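Local coordinates for possible galactose mutarotase (Streptomyces platensis subsp. rosaceus, PDB 4RNL), which is of unknown function but, as a member of the aldose 1-epimerase family, probably interconverts the alpha and beta anomers of galactose or a related sugar, at residues G79-R84 and G117-V122; H136-D141 and A149-V154; A86-G91 and H110-G115; T175-T180 and T324-G329; D23-E28 and V38-G43. One frame throughout, in Å; residues are numbered along the deposited sequence.

How the contacts relate
Contact 1 touches each of the other four and is the place where they come together. From it, Arg84 reaches Ser139 of contact 2 through NH2 (2.8 Å to OG) and Thr175 of contact 4 through NH1 (3.0 Å to OG1). Leu81 N meets Gly42 O of contact 5 at 2.9 Å. Contact 3 holds a glycerol in the probable sugar pocket, and Val82 CG1 of contact 1 packs 3.6 Å from ND1 of its His113. Contact 4 packs on Leu150 and Val152 of contact 2 and bonds to Ala86 of contact 3. Contact 5 is remote from contacts 3 and 4, about 25 Å between centres in each case.

Contact 1 (G79-R84 and G117-V122); sequences GALVGR and GGFSRV
The ring of Phe119 lies face-on against the backbone of Gly83, where the short edge strand 81-82 of a sheet in the mutarotase beta-sandwich meets the loop that runs from strand 111-112 to strand 125-129. This is the tight half of the contact. Gly83 CA sits 3.9 Å from the ring centroid in a CH-pi contact, and Arg84 N lies over the centre of the same face. A side chain on Gly83 would collide with Phe119 CD2. The peptide between Gly83 and Arg84 is cis, and beyond it Arg84 CB comes 3.8 Å from Phe119 CZ; the arginine's guanidinium travels on to Ser139. Phe119 CG is turned beside its own backbone N (chi1 -71°), which brings the ring under this peptide, while Leu81 CD2 closes on the ring edge. Phe119 N donates to Gly83 O at 2.8 Å, almost straight at the hydrogen (176°) but from above the carbonyl plane. Replacing Phe119 by an alanine would probably open a gap beneath the cis peptide and leave Leu81 CD2 without its aromatic neighbour. Toward Ser120 the backbones are joined less directly: Ala80 CB and Ser120 CB touch at 3.5 Å, but Leu81 O and Ser120 N are badly angled for a hydrogen bond. A water fills in instead, accepting from Ser120 N at 3.0 Å and donating to Gly83 O at 3.1 Å.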
# COMPACT_ATOMS: atom_id res chain seq x y z
N GLY A 79 -6.67 2.38 -0.92
CA GLY A 79 -6.33 1.47 -2.00
C GLY A 79 -5.17 1.83 -2.92
O GLY A 79 -4.91 1.14 -3.91
N ALA A 80 -4.43 2.88 -2.58
CA ALA A 80 -3.63 3.57 -3.58
C ALA A 80 -2.25 2.99 -3.87
O ALA A 80 -1.54 2.56 -2.96
CB ALA A 80 -3.50 5.04 -3.22
N LEU A 81 -1.88 3.01 -5.15
CA LEU A 81 -0.49 2.85 -5.57
C LEU A 81 0.22 4.13 -5.14
O LEU A 81 -0.14 5.22 -5.57
CB LEU A 81 -0.45 2.70 -7.10
CG LEU A 81 0.80 2.28 -7.88
CD1 LEU A 81 0.46 2.19 -9.36
CD2 LEU A 81 1.94 3.22 -7.69
N VAL A 82 1.23 4.00 -4.28
CA VAL A 82 1.88 5.18 -3.73
C VAL A 82 3.30 5.31 -4.28
O VAL A 82 4.05 4.33 -4.32
CB VAL A 82 1.93 5.13 -2.19
CG1 VAL A 82 2.77 6.28 -1.65
CG2 VAL A 82 0.52 5.18 -1.63
N GLY A 83 3.67 6.52 -4.70
CA GLY A 83 5.01 6.78 -5.23
C GLY A 83 5.11 8.27 -5.53
O GLY A 83 4.08 8.96 -5.44
N ARG A 84 6.28 8.77 -5.92
CA ARG A 84 7.48 7.98 -6.21
C ARG A 84 8.15 7.44 -4.95
O ARG A 84 8.91 6.47 -5.01
CB ARG A 84 8.49 8.85 -6.99
CG ARG A 84 9.69 8.09 -7.55
CD ARG A 84 10.69 9.02 -8.24
NE ARG A 84 10.11 9.74 -9.38
CZ ARG A 84 10.84 10.18 -10.41
NH1 ARG A 84 12.15 9.95 -10.45
NH2 ARG A 84 10.26 10.84 -11.41
N GLY A 117 0.96 15.74 -6.04
CA GLY A 117 0.70 15.04 -7.28
C GLY A 117 1.42 13.70 -7.39
O GLY A 117 1.89 13.32 -8.47
N GLY A 118 1.52 12.99 -6.27
CA GLY A 118 2.11 11.66 -6.26
C GLY A 118 1.37 10.64 -7.12
O GLY A 118 0.32 10.95 -7.72
N PHE A 119 1.90 9.42 -7.17
CA PHE A 119 1.41 8.37 -8.06
C PHE A 119 -0.06 8.02 -7.78
O PHE A 119 -0.76 7.51 -8.65
CB PHE A 119 2.26 7.09 -7.94
CG PHE A 119 3.67 7.20 -8.53
CD1 PHE A 119 4.16 8.39 -9.05
CD2 PHE A 119 4.48 6.06 -8.58
CE1 PHE A 119 5.45 8.45 -9.60
CE2 PHE A 119 5.77 6.12 -9.12
CZ PHE A 119 6.25 7.32 -9.63
N SER A 120 -0.51 8.29 -6.56
CA SER A 120 -1.88 7.93 -6.18
C SER A 120 -2.91 8.91 -6.71
O SER A 120 -4.12 8.68 -6.58
CB SER A 120 -1.99 7.87 -4.66
OG SER A 120 -1.78 9.15 -4.11
N ARG A 121 -2.45 9.99 -7.33
CA ARG A 121 -3.36 11.03 -7.84
C ARG A 121 -3.14 11.34 -9.31
O ARG A 121 -3.45 12.44 -9.76
CB ARG A 121 -3.21 12.31 -7.01
CG ARG A 121 -3.71 12.19 -5.57
CD ARG A 121 -2.58 12.36 -4.58
NE ARG A 121 -3.03 12.21 -3.20
CZ ARG A 121 -2.91 13.15 -2.27
NH1 ARG A 121 -2.33 14.31 -2.57
NH2 ARG A 121 -3.34 12.93 -1.04
N VAL A 122 -2.59 10.38 -10.04
CA VAL A 122 -2.43 10.52 -11.49
C VAL A 122 -3.03 9.30 -12.18
O VAL A 122 -3.21 8.24 -11.55
CB VAL A 122 -0.94 10.67 -11.89
CG1 VAL A 122 -0.35 11.93 -11.27
CG2 VAL A 122 -0.15 9.45 -11.47
O HOH W 1 1.25 8.71 -4.11

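Contact 2 (H136-D141 and A149-V154); sequences HRVSPD and ALDVRV
His136 is held by two neighbours on the facing strand at once: Asp151 takes its ring nitrogen and Arg153 lies flat on its face. NE2 donates to Asp151 OD1 at 2.6 Å, with the oxygen exactly in the ring plane and offering its syn lone pair, although the bond is bent at the hydrogen (146°). Ring and carboxylate planes are turned well apart. The guanidinium of Arg153 stacks on the imidazole with centres 3.9 Å apart and planes only 14° from parallel, NH2 lying over the rim near CE1 and NE2. His136 reaches both partners because its CG is anti to the backbone N (chi1 174°), which lays the ring across the neighbouring strand and brings CD2 to 3.1 Å from Val152 O. Arg153 NH1 and Asp151 OD1 are linked by charge alone, at a long 3.7 Å. The carboxylate would tend to favour a protonated imidazole, and the stacked arginine to oppose it. All this rests on an antiparallel beta hairpin, strands 132-139 and 150-159, within a large sheet of the sandwich. Arg137 exchanges backbone bonds with Val152, and Ser139 does the same with Leu150, both of the latter bonds being 2.8 Å. Val138 shares the face of the histidine and sets CG2 against Asp151 OD1 at 3.8 Å. On the other face Leu150 and Val152 turn inward, Val152 toward Trp124, while Arg137 forms a salt bridge with Glu143 and Ser139 OG bonds to the same glutamate.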
# COMPACT_ATOMS: atom_id res chain seq x y z
N HIS A 136 0.93 1.32 -16.45
CA HIS A 136 2.21 1.84 -16.91
C HIS A 136 2.17 3.35 -16.97
O HIS A 136 1.22 3.92 -17.50
CB HIS A 136 2.54 1.29 -18.30
CG HIS A 136 3.77 1.88 -18.91
ND1 HIS A 136 3.83 2.33 -20.21
CD2 HIS A 136 5.01 2.08 -18.39
CE1 HIS A 136 5.04 2.79 -20.47
NE2 HIS A 136 5.78 2.64 -19.38
N ARG A 137 3.21 4.00 -16.44
CA ARG A 137 3.31 5.46 -16.55
C ARG A 137 4.75 5.89 -16.35
O ARG A 137 5.43 5.39 -15.46
CB ARG A 137 2.42 6.14 -15.50
CG ARG A 137 2.44 7.66 -15.56
CD ARG A 137 1.63 8.26 -14.41
NE ARG A 137 1.62 9.72 -14.45
CZ ARG A 137 2.51 10.49 -13.82
NH1 ARG A 137 3.49 9.93 -13.11
NH2 ARG A 137 2.42 11.81 -13.91
N VAL A 138 5.22 6.80 -17.19
CA VAL A 138 6.52 7.41 -16.97
C VAL A 138 6.34 8.66 -16.13
O VAL A 138 5.57 9.55 -16.50
CB VAL A 138 7.20 7.79 -18.28
CG1 VAL A 138 8.55 8.45 -17.99
CG2 VAL A 138 7.35 6.57 -19.17
N SER A 139 7.04 8.73 -15.00
CA SER A 139 7.07 9.93 -14.17
C SER A 139 8.27 10.74 -14.64
O SER A 139 9.42 10.30 -14.48
CB SER A 139 7.22 9.54 -12.70
OG SER A 139 7.53 10.66 -11.88
N PRO A 140 8.03 11.91 -15.25
CA PRO A 140 9.16 12.60 -15.89
C PRO A 140 10.16 13.16 -14.89
O PRO A 140 9.85 13.32 -13.71
CB PRO A 140 8.49 13.72 -16.69
CG PRO A 140 7.14 13.88 -16.08
CD PRO A 140 6.74 12.56 -15.55
N ASP A 141 11.37 13.43 -15.39
CA ASP A 141 12.43 14.08 -14.62
C ASP A 141 11.87 15.34 -13.96
O ASP A 141 11.29 16.19 -14.63
CB ASP A 141 13.57 14.44 -15.58
CG ASP A 141 14.73 15.16 -14.91
OD1 ASP A 141 15.05 14.86 -13.74
OD2 ASP A 141 15.33 16.02 -15.57
N ALA A 149 13.66 10.58 -15.17
CA ALA A 149 12.40 10.03 -15.67
C ALA A 149 12.31 8.57 -15.24
O ALA A 149 13.18 7.76 -15.56
CB ALA A 149 12.35 10.13 -17.19
N LEU A 150 11.25 8.24 -14.50
CA LEU A 150 11.08 6.89 -13.97
C LEU A 150 9.99 6.16 -14.74
O LEU A 150 8.82 6.54 -14.69
CB LEU A 150 10.74 6.94 -12.47
CG LEU A 150 10.73 5.60 -11.74
CD1 LEU A 150 12.16 5.07 -11.57
CD2 LEU A 150 10.03 5.71 -10.38
N ASP A 151 10.38 5.11 -15.46
CA ASP A 151 9.46 4.29 -16.25
C ASP A 151 8.92 3.19 -15.36
O ASP A 151 9.64 2.26 -14.99
CB ASP A 151 10.23 3.69 -17.43
CG ASP A 151 9.32 3.07 -18.48
OD1 ASP A 151 8.11 2.98 -18.25
OD2 ASP A 151 9.82 2.68 -19.56
N VAL A 152 7.64 3.28 -14.99
CA VAL A 152 7.07 2.40 -13.96
C VAL A 152 5.98 1.49 -14.51
O VAL A 152 5.11 1.94 -15.25
CB VAL A 152 6.46 3.21 -12.80
CG1 VAL A 152 5.92 2.28 -11.70
CG2 VAL A 152 7.47 4.19 -12.23
N ARG A 153 6.04 0.22 -14.13
CA ARG A 153 4.97 -0.73 -14.45
C ARG A 153 4.56 -1.45 -13.18
O ARG A 153 5.40 -1.94 -12.44
CB ARG A 153 5.43 -1.76 -15.48
CG ARG A 153 5.49 -1.22 -16.89
CD ARG A 153 5.89 -2.28 -17.89
NE ARG A 153 5.75 -1.76 -19.25
CZ ARG A 153 6.63 -0.96 -19.83
NH1 ARG A 153 7.73 -0.59 -19.18
NH2 ARG A 153 6.42 -0.52 -21.07
N VAL A 154 3.26 -1.51 -12.94
CA VAL A 154 2.74 -2.20 -11.77
C VAL A 154 1.70 -3.19 -12.25
O VAL A 154 0.73 -2.82 -12.92
CB VAL A 154 2.12 -1.21 -10.77
CG1 VAL A 154 1.54 -1.97 -9.58
CG2 VAL A 154 3.17 -0.21 -10.29

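Contact 3 (A86-G91 and H110-G115); sequences ANRIAG and HSLHGG. With GOL (glycerol), chain E.
Arg88 runs alongside Leu112, the two side chains pointing the same way from paired positions of a two-stranded antiparallel ribbon, strands 88-89 and 111-112. Its CB lies 3.8 Å from Ser111 O, and CG touches Leu112 CD1 at the same distance. Beyond CD the extended chain brings NE to Asn107, outside the ribbon, and carries the guanidinium over the Leu112 CD1 methyl, which rests against the middle of one face. At the tip, NH1 donates to glycerol O2 at 3.0 Å and NH2 to glycerol O3 at 2.7 Å, the latter in the guanidinium plane. Leu112 CD1 also lies over the centre of the His113 ring, so that one methyl lies against both flat groups. The imidazole works at its edge: ND1 accepts from Asn87 N at 2.9 Å, and NE2 donates to glycerol O1 at 3.2 Å. An alanine in place of His113 is likely to leave Asn87 N without its acceptor and the glycerol O1 without this donor. His113 sits inside the type I' turn that runs from Leu112 to Gly115. At the far end of the ribbon Gly91 N donates in the ring plane to His110 ND1 at 3.0 Å, while NE2 of that ring is hydrogen-bonded to Thr213. The glycerol, probably from the crystallisation liquor, is also bonded by His182, Asp242 and Glu308. Such a ring of donors and carboxylates round a triol suggests a pocket suited to sugar hydroxyls, consistent with a mutarotase active site.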
# COMPACT_ATOMS: atom_id res chain seq x y z
N ALA A 86 7.16 6.28 -1.04
CA ALA A 86 6.11 6.03 -0.06
C ALA A 86 6.60 6.41 1.33
O ALA A 86 7.76 6.19 1.68
CB ALA A 86 5.70 4.57 -0.08
N ASN A 87 5.68 6.96 2.12
CA ASN A 87 5.97 7.51 3.44
C ASN A 87 6.78 8.81 3.39
O ASN A 87 6.72 9.56 2.41
CB ASN A 87 6.59 6.47 4.38
CG ASN A 87 6.14 6.64 5.80
OD1 ASN A 87 6.76 7.36 6.57
ND2 ASN A 87 5.01 6.02 6.15
N ARG A 88 7.54 9.10 4.45
CA ARG A 88 8.03 10.45 4.67
C ARG A 88 9.50 10.66 4.34
O ARG A 88 10.34 9.78 4.59
CB ARG A 88 7.77 10.87 6.12
CG ARG A 88 6.30 10.95 6.46
CD ARG A 88 6.04 11.34 7.91
NE ARG A 88 4.61 11.61 8.08
CZ ARG A 88 3.69 10.68 8.30
NH1 ARG A 88 4.06 9.40 8.40
NH2 ARG A 88 2.41 11.01 8.41
N ILE A 89 9.80 11.83 3.80
CA ILE A 89 11.18 12.29 3.66
C ILE A 89 11.29 13.56 4.49
O ILE A 89 10.58 14.54 4.25
CB ILE A 89 11.53 12.59 2.19
CG1 ILE A 89 11.48 11.29 1.37
CG2 ILE A 89 12.92 13.26 2.08
CD1 ILE A 89 11.64 11.50 -0.15
N ALA A 90 12.16 13.52 5.49
CA ALA A 90 12.27 14.61 6.45
C ALA A 90 12.63 15.94 5.78
O ALA A 90 13.54 16.00 4.94
CB ALA A 90 13.28 14.26 7.53
N GLY A 91 11.89 16.99 6.13
CA GLY A 91 12.19 18.33 5.67
C GLY A 91 11.91 18.55 4.19
O GLY A 91 12.29 19.59 3.64
N HIS A 110 7.51 18.13 6.09
CA HIS A 110 8.01 16.95 5.40
C HIS A 110 7.30 16.68 4.08
O HIS A 110 6.22 17.22 3.82
CB HIS A 110 7.85 15.71 6.30
CG HIS A 110 8.37 15.90 7.69
ND1 HIS A 110 9.61 16.44 7.95
CD2 HIS A 110 7.82 15.62 8.89
CE1 HIS A 110 9.81 16.49 9.25
NE2 HIS A 110 8.73 16.00 9.85
N SER A 111 7.91 15.85 3.26
CA SER A 111 7.25 15.30 2.08
C SER A 111 6.66 13.93 2.40
O SER A 111 7.33 13.09 3.02
CB SER A 111 8.26 15.17 0.94
OG SER A 111 7.78 14.27 -0.06
N LEU A 112 5.41 13.70 2.00
CA LEU A 112 4.73 12.43 2.28
C LEU A 112 4.18 11.82 1.00
O LEU A 112 3.54 12.52 0.20
CB LEU A 112 3.56 12.65 3.25
CG LEU A 112 2.60 11.47 3.47
CD1 LEU A 112 3.28 10.33 4.22
CD2 LEU A 112 1.37 11.94 4.22
N HIS A 113 4.46 10.53 0.81
CA HIS A 113 3.83 9.73 -0.25
C HIS A 113 3.99 10.33 -1.64
O HIS A 113 3.08 10.25 -2.48
CB HIS A 113 2.33 9.51 0.06
CG HIS A 113 2.07 8.60 1.23
ND1 HIS A 113 2.95 7.63 1.64
CD2 HIS A 113 1.01 8.52 2.07
CE1 HIS A 113 2.46 6.99 2.68
NE2 HIS A 113 1.27 7.51 2.96
N GLY A 114 5.14 10.93 -1.91
CA GLY A 114 5.42 11.39 -3.25
C GLY A 114 4.90 12.78 -3.60
O GLY A 114 5.06 13.22 -4.73
N GLY A 115 4.29 13.47 -2.64
CA GLY A 115 3.87 14.84 -2.88
C GLY A 115 2.41 14.96 -3.28
O GLY A 115 1.74 13.95 -3.47
C1 GOL E . 0.79 5.66 6.68
O1 GOL E . 0.99 5.42 5.31
C2 GOL E . 1.29 7.05 7.07
O2 GOL E . 2.46 6.95 7.88
C3 GOL E . 0.17 7.76 7.83
O3 GOL E . 0.64 8.92 8.47
O HOH W 2 7.51 11.45 -0.29

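Contact 4 (T175-T180 and T324-G329); sequences TVVNLT and TVLRPG
Val177 and Leu326 slant across one another, Val177 CG2 touching Leu326 CB at 4.1 Å. The valine places that methyl beside its own backbone N, its other branch being anti to it (chi1 -173°), and this turns CG2 to the base of the leucine. Thr175 comes to the same leucine with CG2, 4.3 Å from Leu326 CB, while its OG1 is occupied by Pro147 O and by Arg84. On the reverse face Val176 and Val325 meet more lightly, CG1 of the first to CG2 of the second, and touch Phe94 and Leu96, respectively, of strand 93-96. Thr324 is directed toward the other segment. With OG1 in the crowded position between N and the carbonyl carbon (chi1 61°), its hydroxyl oxygen lies 3.7 Å from Val176 CB, and its own CB rests on Val177 O. These side chains ride on a minimal antiparallel ribbon, strands 175-176 and 325-326, which joins residues almost 150 positions apart in the chain and lies beside the main sheets of the sandwich. Thr175 and Leu326 form its hydrogen-bonded pair: Thr175 N donates to Leu326 O at 3.0 Å, and Leu326 N returns a bond to Thr175 O at 2.9 Å. The ribbon is extended by Val177 N, which donates to Thr324 O at 2.9 Å. Between these rungs Val325 CA sends a CA-H...O contact to Thr175 O at 3.3 Å, and Val176 CA does the same to Thr324 O. Leu150, from strand 150-159, packs beneath both Val177 and Leu326.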
# COMPACT_ATOMS: atom_id res chain seq x y z
N THR A 175 17.94 8.30 -8.88
CA THR A 175 16.76 8.78 -8.20
C THR A 175 16.53 7.90 -6.98
O THR A 175 17.30 6.98 -6.74
CB THR A 175 15.54 8.75 -9.15
OG1 THR A 175 14.49 9.56 -8.60
CG2 THR A 175 15.03 7.32 -9.37
N VAL A 176 15.48 8.19 -6.22
CA VAL A 176 15.04 7.29 -5.17
C VAL A 176 13.64 6.80 -5.52
O VAL A 176 12.86 7.54 -6.13
CB VAL A 176 15.05 7.95 -3.77
CG1 VAL A 176 16.47 8.34 -3.38
CG2 VAL A 176 14.14 9.18 -3.74
N VAL A 177 13.35 5.55 -5.16
CA VAL A 177 12.08 4.90 -5.49
C VAL A 177 11.67 4.01 -4.32
O VAL A 177 12.49 3.26 -3.78
CB VAL A 177 12.18 4.00 -6.74
CG1 VAL A 177 10.79 3.49 -7.13
CG2 VAL A 177 12.79 4.74 -7.89
N ASN A 178 10.40 4.07 -3.94
CA ASN A 178 9.86 3.23 -2.88
C ASN A 178 8.36 3.15 -3.12
O ASN A 178 7.61 4.02 -2.69
CB ASN A 178 10.17 3.88 -1.52
CG ASN A 178 9.73 3.03 -0.33
OD1 ASN A 178 9.65 1.80 -0.39
ND2 ASN A 178 9.43 3.71 0.78
N LEU A 179 7.93 2.12 -3.85
CA LEU A 179 6.51 2.01 -4.21
C LEU A 179 5.78 1.02 -3.31
O LEU A 179 6.33 -0.01 -2.94
CB LEU A 179 6.37 1.56 -5.66
CG LEU A 179 7.20 2.35 -6.66
CD1 LEU A 179 7.03 1.80 -8.07
CD2 LEU A 179 6.81 3.80 -6.62
N THR A 180 4.54 1.33 -2.96
CA THR A 180 3.76 0.41 -2.13
C THR A 180 2.31 0.51 -2.52
O THR A 180 1.94 1.37 -3.31
CB THR A 180 3.89 0.72 -0.62
OG1 THR A 180 3.34 -0.37 0.14
CG2 THR A 180 3.15 2.00 -0.26
N THR A 324 17.25 3.01 -1.12
CA THR A 324 16.15 3.19 -2.06
C THR A 324 16.62 3.82 -3.37
O THR A 324 15.80 4.22 -4.20
CB THR A 324 15.04 4.04 -1.45
OG1 THR A 324 15.55 5.34 -1.13
CG2 THR A 324 14.52 3.39 -0.17
N VAL A 325 17.93 3.92 -3.56
CA VAL A 325 18.46 4.55 -4.78
C VAL A 325 18.29 3.62 -5.99
O VAL A 325 18.48 2.40 -5.88
CB VAL A 325 19.94 4.96 -4.60
CG1 VAL A 325 20.55 5.52 -5.90
CG2 VAL A 325 20.05 5.99 -3.50
N LEU A 326 17.91 4.19 -7.13
CA LEU A 326 17.89 3.45 -8.40
C LEU A 326 18.73 4.23 -9.41
O LEU A 326 18.62 5.45 -9.50
CB LEU A 326 16.46 3.28 -8.92
CG LEU A 326 16.34 2.51 -10.24
CD1 LEU A 326 16.72 1.04 -10.02
CD2 LEU A 326 14.94 2.62 -10.83
N ARG A 327 19.58 3.52 -10.16
CA ARG A 327 20.47 4.15 -11.12
C ARG A 327 20.22 3.62 -12.53
O ARG A 327 19.67 2.53 -12.69
CB ARG A 327 21.92 3.92 -10.71
CG ARG A 327 22.29 4.64 -9.45
CD ARG A 327 23.73 4.42 -9.05
NE ARG A 327 23.96 5.01 -7.73
CZ ARG A 327 24.16 6.30 -7.53
NH1 ARG A 327 24.19 7.14 -8.56
NH2 ARG A 327 24.34 6.76 -6.30
N PRO A 328 20.62 4.39 -13.56
CA PRO A 328 20.42 3.90 -14.93
C PRO A 328 21.08 2.55 -15.15
O PRO A 328 22.18 2.32 -14.64
CB PRO A 328 21.09 4.98 -15.78
CG PRO A 328 20.95 6.22 -14.98
CD PRO A 328 21.13 5.77 -13.54
N GLY A 329 20.42 1.66 -15.88
CA GLY A 329 20.96 0.34 -16.12
C GLY A 329 20.49 -0.67 -15.09
O GLY A 329 20.64 -1.88 -15.29

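Contact 5 (D23-E28 and V38-G43); sequences DRWTLE and VLTYGG
The indole of Trp25 meets segment 38-43 only at its edge: Thr40 CG2 lies near the ring plane, 3.9 Å from NE1, and Val38 O approaches the same rim. Trp25 and Thr40 slant across each other there, and the tryptophan side chain also touches Val8 and Arg10 of strand 7-15 and Ala126 and Glu128 of strand 125-129. The other flat group, the guanidinium of Arg24, leads away from the contact to a hydrogen bond with Gln46. What Arg24 gives to the facing strand is its aliphatic part, which runs side by side with Leu39, CG lying 3.7 Å from Leu39 CD2. Both segments belong to an antiparallel beta hairpin, strands 21-28 and 35-39, inside a five-stranded sheet at the start of the chain. Trp25 and Val38 form a hydrogen-bonded pair in it. Trp25 N donates to Val38 O at 2.7 Å, nearly straight (178°), and Val38 N answers to Trp25 O at 2.8 Å. Two residues on, past the non-hydrogen-bonded pair Arg24-Leu39 and the end of strand 35-39, a side chain takes part in the ladder. Thr40 N still donates to Asp23 O at 3.0 Å, but Asp23 N finds its acceptor in Thr40 OG1, also at 3.0 Å and well aligned (166°). A chi1 of 58°, with OG1 lodged between the threonine's own N and carbonyl carbon, swings the hydroxyl back to that amide and leaves CG2 at the edge of the indole.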
# COMPACT_ATOMS: atom_id res chain seq x y z
N ASP A 23 -10.77 4.19 -15.95
CA ASP A 23 -11.38 2.88 -16.15
C ASP A 23 -11.30 2.05 -14.87
O ASP A 23 -10.41 2.26 -14.05
CB ASP A 23 -10.66 2.11 -17.26
CG ASP A 23 -11.06 2.55 -18.65
OD1 ASP A 23 -12.13 3.19 -18.81
OD2 ASP A 23 -10.31 2.23 -19.60
N ARG A 24 -12.24 1.12 -14.71
CA ARG A 24 -12.18 0.15 -13.61
C ARG A 24 -11.97 -1.25 -14.17
O ARG A 24 -12.74 -1.71 -15.01
CB ARG A 24 -13.44 0.20 -12.74
CG ARG A 24 -13.40 -0.79 -11.56
CD ARG A 24 -14.47 -0.51 -10.52
NE ARG A 24 -15.82 -0.74 -11.04
CZ ARG A 24 -16.92 -0.72 -10.29
NH1 ARG A 24 -16.83 -0.48 -8.99
NH2 ARG A 24 -18.11 -0.94 -10.84
N TRP A 25 -10.93 -1.93 -13.70
CA TRP A 25 -10.65 -3.30 -14.14
C TRP A 25 -11.11 -4.27 -13.07
O TRP A 25 -10.82 -4.08 -11.89
CB TRP A 25 -9.15 -3.46 -14.39
CG TRP A 25 -8.68 -2.74 -15.62
CD1 TRP A 25 -8.48 -1.39 -15.77
CD2 TRP A 25 -8.36 -3.33 -16.89
NE1 TRP A 25 -8.04 -1.11 -17.05
CE2 TRP A 25 -7.97 -2.28 -17.75
CE3 TRP A 25 -8.38 -4.64 -17.38
CZ2 TRP A 25 -7.59 -2.51 -19.08
CZ3 TRP A 25 -8.00 -4.87 -18.69
CH2 TRP A 25 -7.62 -3.81 -19.53
N THR A 26 -11.84 -5.30 -13.49
CA THR A 26 -12.35 -6.29 -12.55
C THR A 26 -11.65 -7.62 -12.76
O THR A 26 -11.63 -8.15 -13.87
CB THR A 26 -13.86 -6.50 -12.70
OG1 THR A 26 -14.54 -5.28 -12.42
CG2 THR A 26 -14.35 -7.56 -11.73
N LEU A 27 -11.05 -8.13 -11.69
CA LEU A 27 -10.40 -9.44 -11.71
C LEU A 27 -11.27 -10.37 -10.88
O LEU A 27 -11.55 -10.07 -9.71
CB LEU A 27 -9.00 -9.35 -11.09
CG LEU A 27 -7.84 -8.78 -11.92
CD1 LEU A 27 -8.17 -7.45 -12.57
CD2 LEU A 27 -6.60 -8.62 -11.06
N GLU A 28 -11.72 -11.47 -11.47
CA GLU A 28 -12.66 -12.37 -10.80
C GLU A 28 -12.19 -13.82 -10.89
O GLU A 28 -12.01 -14.33 -11.99
CB GLU A 28 -14.05 -12.24 -11.44
CG GLU A 28 -15.02 -13.34 -11.06
CD GLU A 28 -15.56 -13.18 -9.66
OE1 GLU A 28 -16.42 -12.29 -9.46
OE2 GLU A 28 -15.13 -13.93 -8.76
N VAL A 38 -9.67 -2.68 -9.75
CA VAL A 38 -8.53 -1.77 -9.78
C VAL A 38 -8.82 -0.61 -10.72
O VAL A 38 -9.32 -0.80 -11.84
CB VAL A 38 -7.25 -2.50 -10.27
CG1 VAL A 38 -6.07 -1.54 -10.30
CG2 VAL A 38 -6.93 -3.70 -9.37
N LEU A 39 -8.54 0.61 -10.26
CA LEU A 39 -8.81 1.81 -11.06
C LEU A 39 -7.55 2.29 -11.75
O LEU A 39 -6.46 2.18 -11.19
CB LEU A 39 -9.33 2.94 -10.17
CG LEU A 39 -10.45 2.61 -9.18
CD1 LEU A 39 -10.81 3.89 -8.44
CD2 LEU A 39 -11.67 2.01 -9.88
N THR A 40 -7.69 2.85 -12.95
CA THR A 40 -6.52 3.45 -13.61
C THR A 40 -6.13 4.75 -12.91
O THR A 40 -5.02 5.25 -13.10
CB THR A 40 -6.75 3.71 -15.10
OG1 THR A 40 -7.89 4.57 -15.27
CG2 THR A 40 -6.98 2.41 -15.85
N TYR A 41 -7.04 5.31 -12.12
CA TYR A 41 -6.68 6.47 -11.29
C TYR A 41 -5.93 6.01 -10.06
O TYR A 41 -6.48 5.26 -9.25
CB TYR A 41 -7.94 7.23 -10.86
CG TYR A 41 -7.70 8.44 -9.98
CD1 TYR A 41 -6.91 9.51 -10.41
CD2 TYR A 41 -8.29 8.54 -8.72
CE1 TYR A 41 -6.71 10.62 -9.61
CE2 TYR A 41 -8.09 9.65 -7.91
CZ TYR A 41 -7.29 10.68 -8.36
OH TYR A 41 -7.09 11.80 -7.56
N GLY A 42 -4.68 6.43 -9.93
CA GLY A 42 -3.89 6.16 -8.75
C GLY A 42 -3.66 4.69 -8.47
O GLY A 42 -3.30 4.32 -7.35
N GLY A 43 -3.88 3.85 -9.48
CA GLY A 43 -3.72 2.41 -9.34
C GLY A 43 -4.53 1.86 -8.18
O GLY A 43 -4.18 0.85 -7.57